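Local coordinates for tetratricopeptide TPR_2 repeat protein (Thermobaculum terrenum, PDB 5DJS), which joins tetratricopeptide repeats to a family 41 glycosyltransferase-like region of the GT-B clan and binds uridine-5'-diphosphate, at residues A[5-17]-A[31-45]. The protein carries 1 engineered substitution. Sequence-based numbering, arbitrary orientation.
Sequences DAATIKALLSHAH and ACWRVLQIAPDNSEA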
ATOM      1  N   ASP A   5      39.005  18.394  -3.934  1.00 96.50           N
ATOM      2  CA  ASP A   5      37.538  18.272  -4.119  1.00 88.94           C
ATOM      3  C   ASP A   5      37.021  16.846  -4.310  1.00 86.13           C
ATOM      4  O   ASP A   5      36.170  16.390  -3.546  1.00 87.17           O
ATOM      5  CB  ASP A   5      37.079  19.108  -5.332  1.00 81.30           C
ATOM      6  CG  ASP A   5      36.987  20.601  -5.040  1.00 73.69           C
ATOM      7  OD1 ASP A   5      37.333  21.042  -3.922  1.00 65.61           O
ATOM      8  OD2 ASP A   5      36.558  21.338  -5.951  1.00 64.97           O
ATOM      9  N   ALA A   6      37.545  16.162  -5.332  1.00 83.82           N
ATOM     10  CA  ALA A   6      37.138  14.794  -5.697  1.00 80.70           C
ATOM     11  C   ALA A   6      37.091  13.822  -4.515  1.00 80.11           C
ATOM     12  O   ALA A   6      36.190  12.989  -4.440  1.00 83.03           O
ATOM     13  CB  ALA A   6      38.059  14.243  -6.780  1.00 80.12           C
ATOM     14  N   ALA A   7      38.062  13.937  -3.608  1.00 82.72           N
ATOM     15  CA  ALA A   7      38.105  13.140  -2.373  1.00 84.22           C
ATOM     16  C   ALA A   7      37.015  13.565  -1.384  1.00 82.70           C
ATOM     17  O   ALA A   7      36.341  12.709  -0.798  1.00 83.91           O
ATOM     18  CB  ALA A   7      39.480  13.240  -1.722  1.00 84.47           C
ATOM     19  N   THR A   8      36.855  14.880  -1.203  1.00 77.59           N
ATOM     20  CA  THR A   8      35.811  15.446  -0.326  1.00 72.69           C
ATOM     21  C   THR A   8      34.408  15.035  -0.782  1.00 70.08           C
ATOM     22  O   THR A   8      33.578  14.641   0.039  1.00 71.98           O
ATOM     23  CB  THR A   8      35.896  16.991  -0.261  1.00 70.19           C
ATOM     24  OG1 THR A   8      37.264  17.391  -0.128  1.00 69.67           O
ATOM     25  CG2 THR A   8      35.097  17.550   0.922  1.00 67.75           C
ATOM     26  N   ILE A   9      34.160  15.132  -2.089  1.00 66.89           N
ATOM     27  CA  ILE A   9      32.905  14.671  -2.702  1.00 67.25           C
ATOM     28  C   ILE A   9      32.654  13.184  -2.414  1.00 71.19           C
ATOM     29  O   ILE A   9      31.560  12.823  -1.976  1.00 74.70           O
ATOM     30  CB  ILE A   9      32.878  14.961  -4.231  1.00 66.31           C
ATOM     31  CG1 ILE A   9      32.666  16.465  -4.466  1.00 68.03           C
ATOM     32  CG2 ILE A   9      31.780  14.175  -4.950  1.00 65.73           C
ATOM     33  CD1 ILE A   9      33.039  16.952  -5.853  1.00 67.12           C
ATOM     34  N   LYS A  10      33.666  12.343  -2.642  1.00 71.69           N
ATOM     35  CA  LYS A  10      33.538  10.885  -2.465  1.00 71.95           C
ATOM     36  C   LYS A  10      33.195  10.467  -1.030  1.00 70.46           C
ATOM     37  O   LYS A  10      32.353   9.586  -0.822  1.00 63.99           O
ATOM     38  CB  LYS A  10      34.815  10.174  -2.908  1.00 74.77           C
ATOM     39  CG  LYS A  10      34.600   8.721  -3.279  1.00 78.13           C
ATOM     40  CD  LYS A  10      35.918   8.024  -3.560  1.00 80.03           C
ATOM     41  CE  LYS A  10      35.685   6.638  -4.141  1.00 80.61           C
ATOM     42  NZ  LYS A  10      36.693   5.678  -3.625  1.00 80.96           N
ATOM     43  N   ALA A  11      33.849  11.104  -0.059  1.00 71.78           N
ATOM     44  CA  ALA A  11      33.560  10.886   1.372  1.00 77.45           C
ATOM     45  C   ALA A  11      32.155  11.377   1.785  1.00 79.20           C
ATOM     46  O   ALA A  11      31.474  10.733   2.590  1.00 78.48           O
ATOM     47  CB  ALA A  11      34.626  11.555   2.236  1.00 76.09           C
ATOM     48  N   LEU A  12      31.744  12.524   1.247  1.00 80.77           N
ATOM     49  CA  LEU A  12      30.379  13.025   1.432  1.00 77.63           C
ATOM     50  C   LEU A  12      29.349  12.111   0.771  1.00 73.19           C
ATOM     51  O   LEU A  12      28.271  11.893   1.324  1.00 75.55           O
ATOM     52  CB  LEU A  12      30.243  14.448   0.884  1.00 77.62           C
ATOM     53  CG  LEU A  12      30.954  15.533   1.696  1.00 78.64           C
ATOM     54  CD1 LEU A  12      31.188  16.776   0.847  1.00 79.44           C
ATOM     55  CD2 LEU A  12      30.164  15.880   2.952  1.00 78.80           C
ATOM     56  N   LEU A  13      29.695  11.567  -0.395  1.00 68.22           N
ATOM     57  CA  LEU A  13      28.759  10.761  -1.186  1.00 67.34           C
ATOM     58  C   LEU A  13      28.514   9.366  -0.586  1.00 73.45           C
ATOM     59  O   LEU A  13      27.386   8.867  -0.620  1.00 75.52           O
ATOM     60  CB  LEU A  13      29.219  10.669  -2.648  1.00 63.10           C
ATOM     61  CG  LEU A  13      28.198  10.866  -3.782  1.00 63.48           C
ATOM     62  CD1 LEU A  13      27.180  11.976  -3.531  1.00 61.48           C
ATOM     63  CD2 LEU A  13      28.942  11.140  -5.090  1.00 62.41           C
ATOM     64  N   SER A  14      29.553   8.748  -0.028  1.00 79.78           N
ATOM     65  CA  SER A  14      29.393   7.481   0.699  1.00 82.41           C
ATOM     66  C   SER A  14      28.744   7.691   2.069  1.00 85.10           C
ATOM     67  O   SER A  14      27.930   6.869   2.490  1.00 87.16           O
ATOM     68  CB  SER A  14      30.729   6.759   0.856  1.00 82.86           C
ATOM     69  OG  SER A  14      31.726   7.651   1.305  1.00 84.72           O
ATOM     70  N   HIS A  15      29.107   8.776   2.759  1.00 87.89           N
ATOM     71  CA  HIS A  15      28.439   9.166   4.015  1.00 93.34           C
ATOM     72  C   HIS A  15      26.935   9.379   3.802  1.00 87.25           C
ATOM     73  O   HIS A  15      26.120   8.970   4.632  1.00 85.52           O
ATOM     74  CB  HIS A  15      29.088  10.431   4.613  1.00102.16           C
ATOM     75  CG  HIS A  15      28.383  10.976   5.824  1.00111.93           C
ATOM     76  ND1 HIS A  15      27.708  12.179   5.813  1.00114.92           N
ATOM     77  CD2 HIS A  15      28.252  10.485   7.081  1.00115.14           C
ATOM     78  CE1 HIS A  15      27.190  12.405   7.008  1.00114.85           C
ATOM     79  NE2 HIS A  15      27.504  11.392   7.795  1.00116.98           N
ATOM     80  N   ALA A  16      26.584  10.007   2.681  1.00 81.78           N
ATOM     81  CA  ALA A  16      25.191  10.269   2.335  1.00 77.23           C
ATOM     82  C   ALA A  16      24.421   8.980   2.074  1.00 75.36           C
ATOM     83  O   ALA A  16      23.280   8.848   2.509  1.00 72.61           O
ATOM     84  CB  ALA A  16      25.111  11.183   1.122  1.00 77.53           C
ATOM     85  N   HIS A  17      25.047   8.045   1.363  1.00 76.71           N
ATOM     86  CA  HIS A  17      24.445   6.731   1.100  1.00 81.47           C
ATOM     87  C   HIS A  17      24.270   5.864   2.362  1.00 82.94           C
ATOM     88  O   HIS A  17      23.291   5.124   2.468  1.00 80.20           O
ATOM     89  CB  HIS A  17      25.250   5.956   0.046  1.00 84.38           C
ATOM     90  CG  HIS A  17      25.003   6.409  -1.360  1.00 86.00           C
ATOM     91  ND1 HIS A  17      23.746   6.433  -1.925  1.00 89.01           N
ATOM     92  CD2 HIS A  17      25.855   6.827  -2.324  1.00 86.43           C
ATOM     93  CE1 HIS A  17      23.832   6.862  -3.172  1.00 88.46           C
ATOM     94  NE2 HIS A  17      25.102   7.110  -3.437  1.00 88.42           N
ATOM     95  N   ALA A  31      24.342  16.410   3.524  1.00 63.43           N
ATOM     96  CA  ALA A  31      25.554  15.934   2.849  1.00 60.57           C
ATOM     97  C   ALA A  31      25.453  16.062   1.324  1.00 57.29           C
ATOM     98  O   ALA A  31      26.425  16.435   0.668  1.00 56.22           O
ATOM     99  CB  ALA A  31      25.842  14.490   3.236  1.00 62.85           C
ATOM    100  N   CYS A  32      24.284  15.740   0.767  1.00 55.34           N
ATOM    101  CA  CYS A  32      24.017  15.947  -0.670  1.00 49.93           C
ATOM    102  C   CYS A  32      24.109  17.418  -1.090  1.00 49.30           C
ATOM    103  O   CYS A  32      24.593  17.713  -2.176  1.00 47.23           O
ATOM    104  CB  CYS A  32      22.640  15.419  -1.072  1.00 47.12           C
ATOM    105  SG  CYS A  32      22.512  13.638  -1.269  1.00 45.48           S
ATOM    106  N   TRP A  33      23.628  18.328  -0.248  1.00 51.82           N
ATOM    107  CA  TRP A  33      23.762  19.766  -0.520  1.00 55.93           C
ATOM    108  C   TRP A  33      25.226  20.188  -0.525  1.00 60.11           C
ATOM    109  O   TRP A  33      25.630  20.964  -1.392  1.00 59.73           O
ATOM    110  CB  TRP A  33      22.944  20.636   0.464  1.00 54.38           C
ATOM    111  CG  TRP A  33      21.452  20.607   0.190  1.00 54.01           C
ATOM    112  CD1 TRP A  33      20.477  20.168   1.035  1.00 55.78           C
ATOM    113  CD2 TRP A  33      20.781  21.008  -1.020  1.00 52.90           C
ATOM    114  NE1 TRP A  33      19.237  20.277   0.434  1.00 55.14           N
ATOM    115  CE2 TRP A  33      19.396  20.789  -0.824  1.00 52.24           C
ATOM    116  CE3 TRP A  33      21.216  21.536  -2.246  1.00 51.16           C
ATOM    117  CZ2 TRP A  33      18.442  21.075  -1.806  1.00 49.34           C
ATOM    118  CZ3 TRP A  33      20.267  21.819  -3.226  1.00 51.08           C
ATOM    119  CH2 TRP A  33      18.892  21.589  -2.996  1.00 50.72           C
ATOM    120  N   ARG A  34      26.013  19.660   0.421  1.00 66.72           N
ATOM    121  CA  ARG A  34      27.462  19.947   0.489  1.00 68.37           C
ATOM    122  C   ARG A  34      28.212  19.540  -0.782  1.00 62.92           C
ATOM    123  O   ARG A  34      29.173  20.201  -1.164  1.00 65.49           O
ATOM    124  CB  ARG A  34      28.118  19.302   1.729  1.00 76.69           C
ATOM    125  CG  ARG A  34      27.916  20.086   3.020  1.00 82.98           C
ATOM    126  CD  ARG A  34      28.945  19.746   4.093  1.00 91.66           C
ATOM    127  NE  ARG A  34      28.700  20.530   5.309  1.00102.45           N
ATOM    128  CZ  ARG A  34      27.858  20.206   6.300  1.00107.29           C
ATOM    129  NH1 ARG A  34      27.145  19.075   6.285  1.00107.24           N
ATOM    130  NH2 ARG A  34      27.727  21.031   7.339  1.00109.98           N
ATOM    131  N   VAL A  35      27.763  18.469  -1.432  1.00 57.28           N
ATOM    132  CA  VAL A  35      28.314  18.045  -2.720  1.00 54.19           C
ATOM    133  C   VAL A  35      27.945  19.032  -3.833  1.00 54.57           C
ATOM    134  O   VAL A  35      28.781  19.357  -4.679  1.00 56.43           O
ATOM    135  CB  VAL A  35      27.829  16.626  -3.101  1.00 55.86           C
ATOM    136  CG1 VAL A  35      28.254  16.248  -4.522  1.00 56.78           C
ATOM    137  CG2 VAL A  35      28.362  15.598  -2.112  1.00 55.35           C
ATOM    138  N   LEU A  36      26.694  19.491  -3.845  1.00 51.75           N
ATOM    139  CA  LEU A  36      26.224  20.435  -4.867  1.00 49.03           C
ATOM    140  C   LEU A  36      26.781  21.855  -4.709  1.00 50.40           C
ATOM    141  O   LEU A  36      26.825  22.593  -5.693  1.00 49.33           O
ATOM    142  CB  LEU A  36      24.692  20.472  -4.914  1.00 47.39           C
ATOM    143  CG  LEU A  36      24.009  19.144  -5.264  1.00 45.61           C
ATOM    144  CD1 LEU A  36      22.509  19.261  -5.087  1.00 44.05           C
ATOM    145  CD2 LEU A  36      24.339  18.652  -6.667  1.00 45.88           C
ATOM    146  N   GLN A  37      27.187  22.240  -3.493  1.00 52.87           N
ATOM    147  CA  GLN A  37      27.905  23.509  -3.280  1.00 57.19           C
ATOM    148  C   GLN A  37      29.263  23.501  -3.980  1.00 59.97           C
ATOM    149  O   GLN A  37      29.689  24.522  -4.518  1.00 57.24           O
ATOM    150  CB  GLN A  37      28.123  23.796  -1.792  1.00 59.90           C
ATOM    151  CG  GLN A  37      26.853  24.095  -1.009  1.00 63.76           C
ATOM    152  CD  GLN A  37      27.087  24.123   0.498  1.00 67.34           C
ATOM    153  OE1 GLN A  37      28.185  24.460   0.963  1.00 74.55           O
ATOM    154  NE2 GLN A  37      26.060  23.770   1.271  1.00 64.39           N
ATOM    155  N   ILE A  38      29.935  22.350  -3.946  1.00 62.62           N
ATOM    156  CA  ILE A  38      31.253  22.179  -4.555  1.00 63.48           C
ATOM    157  C   ILE A  38      31.100  21.911  -6.049  1.00 63.79           C
ATOM    158  O   ILE A  38      31.805  22.506  -6.863  1.00 65.47           O
ATOM    159  CB  ILE A  38      32.037  21.008  -3.908  1.00 65.62           C
ATOM    160  CG1 ILE A  38      32.258  21.256  -2.405  1.00 66.30           C
ATOM    161  CG2 ILE A  38      33.387  20.810  -4.599  1.00 66.64           C
ATOM    162  CD1 ILE A  38      32.610  20.013  -1.610  1.00 64.07           C
ATOM    163  N   ALA A  39      30.198  20.993  -6.396  1.00 62.08           N
ATOM    164  CA  ALA A  39      30.006  20.554  -7.782  1.00 61.65           C
ATOM    165  C   ALA A  39      28.509  20.417  -8.106  1.00 61.23           C
ATOM    166  O   ALA A  39      27.931  19.339  -7.914  1.00 62.42           O
ATOM    167  CB  ALA A  39      30.726  19.231  -8.005  1.00 60.42           C
ATOM    168  N   PRO A  40      27.875  21.505  -8.604  1.00 57.48           N
ATOM    169  CA  PRO A  40      26.409  21.511  -8.788  1.00 58.28           C
ATOM    170  C   PRO A  40      25.873  20.652  -9.950  1.00 55.46           C
ATOM    171  O   PRO A  40      24.663  20.461 -10.042  1.00 54.29           O
ATOM    172  CB  PRO A  40      26.083  23.001  -9.002  1.00 58.16           C
ATOM    173  CG  PRO A  40      27.327  23.589  -9.564  1.00 58.86           C
ATOM    174  CD  PRO A  40      28.493  22.756  -9.085  1.00 58.67           C
ATOM    175  N   ASP A  41      26.759  20.151 -10.816  1.00 53.86           N
ATOM    176  CA  ASP A  41      26.393  19.186 -11.861  1.00 52.01           C
ATOM    177  C   ASP A  41      26.605  17.721 -11.433  1.00 48.72           C
ATOM    178  O   ASP A  41      26.576  16.826 -12.280  1.00 46.31           O
ATOM    179  CB  ASP A  41      27.171  19.486 -13.160  1.00 54.64           C
ATOM    180  CG  ASP A  41      26.610  20.688 -13.936  1.00 59.08           C
ATOM    181  OD1 ASP A  41      25.506  21.193 -13.615  1.00 56.15           O
ATOM    182  OD2 ASP A  41      27.292  21.130 -14.890  1.00 63.71           O
ATOM    183  N   ASN A  42      26.776  17.465 -10.134  1.00 45.70           N
ATOM    184  CA  ASN A  42      26.937  16.102  -9.642  1.00 46.45           C
ATOM    185  C   ASN A  42      25.605  15.321  -9.668  1.00 46.26           C
ATOM    186  O   ASN A  42      24.788  15.411  -8.742  1.00 44.34           O
ATOM    187  CB  ASN A  42      27.544  16.116  -8.236  1.00 49.25           C
ATOM    188  CG  ASN A  42      28.275  14.833  -7.906  1.00 50.04           C
ATOM    189  OD1 ASN A  42      29.503  14.792  -7.938  1.00 57.66           O
ATOM    190  ND2 ASN A  42      27.538  13.785  -7.595  1.00 49.26           N
ATOM    191  N   SER A  43      25.407  14.547 -10.735  1.00 46.25           N
ATOM    192  CA  SER A  43      24.151  13.833 -10.964  1.00 47.97           C
ATOM    193  C   SER A  43      23.822  12.779  -9.902  1.00 50.53           C
ATOM    194  O   SER A  43      22.655  12.473  -9.682  1.00 57.88           O
ATOM    195  CB  SER A  43      24.132  13.183 -12.351  1.00 47.35           C
ATOM    196  OG  SER A  43      24.929  12.023 -12.401  1.00 48.45           O
ATOM    197  N   GLU A  44      24.839  12.228  -9.249  1.00 51.40           N
ATOM    198  CA  GLU A  44      24.619  11.246  -8.182  1.00 54.20           C
ATOM    199  C   GLU A  44      23.933  11.864  -6.946  1.00 52.69           C
ATOM    200  O   GLU A  44      23.153  11.198  -6.257  1.00 55.35           O
ATOM    201  CB  GLU A  44      25.952  10.600  -7.778  1.00 55.85           C
ATOM    202  CG  GLU A  44      25.811   9.265  -7.056  1.00 59.53           C
ATOM    203  CD  GLU A  44      27.145   8.668  -6.635  1.00 61.55           C
ATOM    204  OE1 GLU A  44      28.184   8.970  -7.276  1.00 62.71           O
ATOM    205  OE2 GLU A  44      27.146   7.887  -5.661  1.00 59.50           O
ATOM    206  N   ALA A  45      24.216  13.138  -6.701  1.00 49.30           N
ATOM    207  CA  ALA A  45      23.776  13.842  -5.508  1.00 50.74           C
ATOM    208  C   ALA A  45      22.418  14.495  -5.765  1.00 49.17           C
ATOM    209  O   ALA A  45      21.556  14.518  -4.882  1.00 48.23           O
ATOM    210  CB  ALA A  45      24.806  14.892  -5.121  1.00 51.34           C
TER
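Segment 5-17 of helix 5-21 packs nearly antiparallel on segment 31-38 of helix 25-38. The axes of these segments come within 8.9 Å and cross at -157°. The CA atoms of Ile9 and Val35 lie 5.7 Å apart, as do those of Ala16 and Ala31. After Ile38 a type I turn from Ala39 to Asn42 leads into helix 43-56, with Asn42 at its N-cap.

Packing is knobs-into-holes. Leu12 sits among Ala31, Arg34, Val35 and Ile38. In return, Ile38 fits between Asp5, Thr8, Ile9 and Leu12. Val35 CG1 meets Ile9 CG2, and its CG2 lies 3.7 Å from Leu12 CB. Ile9 CD1 reaches the turn at Ala39 CB, 3.9 Å away. Toward the C-terminal end of segment 5-17, Ala16 CB and Ala31 CB are 4.0 Å apart.

Glu44, its CG anti to the backbone N (chi1 -160°), extends across Leu13 to His17. His17 NE2 donates to the anti lone pair of Glu44 OE2 at 3.1 Å, almost in the ring plane.

The arrangement resembles tetratricopeptide repeat stacking, consistent with the repeats that follow. Apolar side chains hold the helix pair together, while the in-plane bond helps orient the His17 ring and links helix 5-21 to helix 43-56.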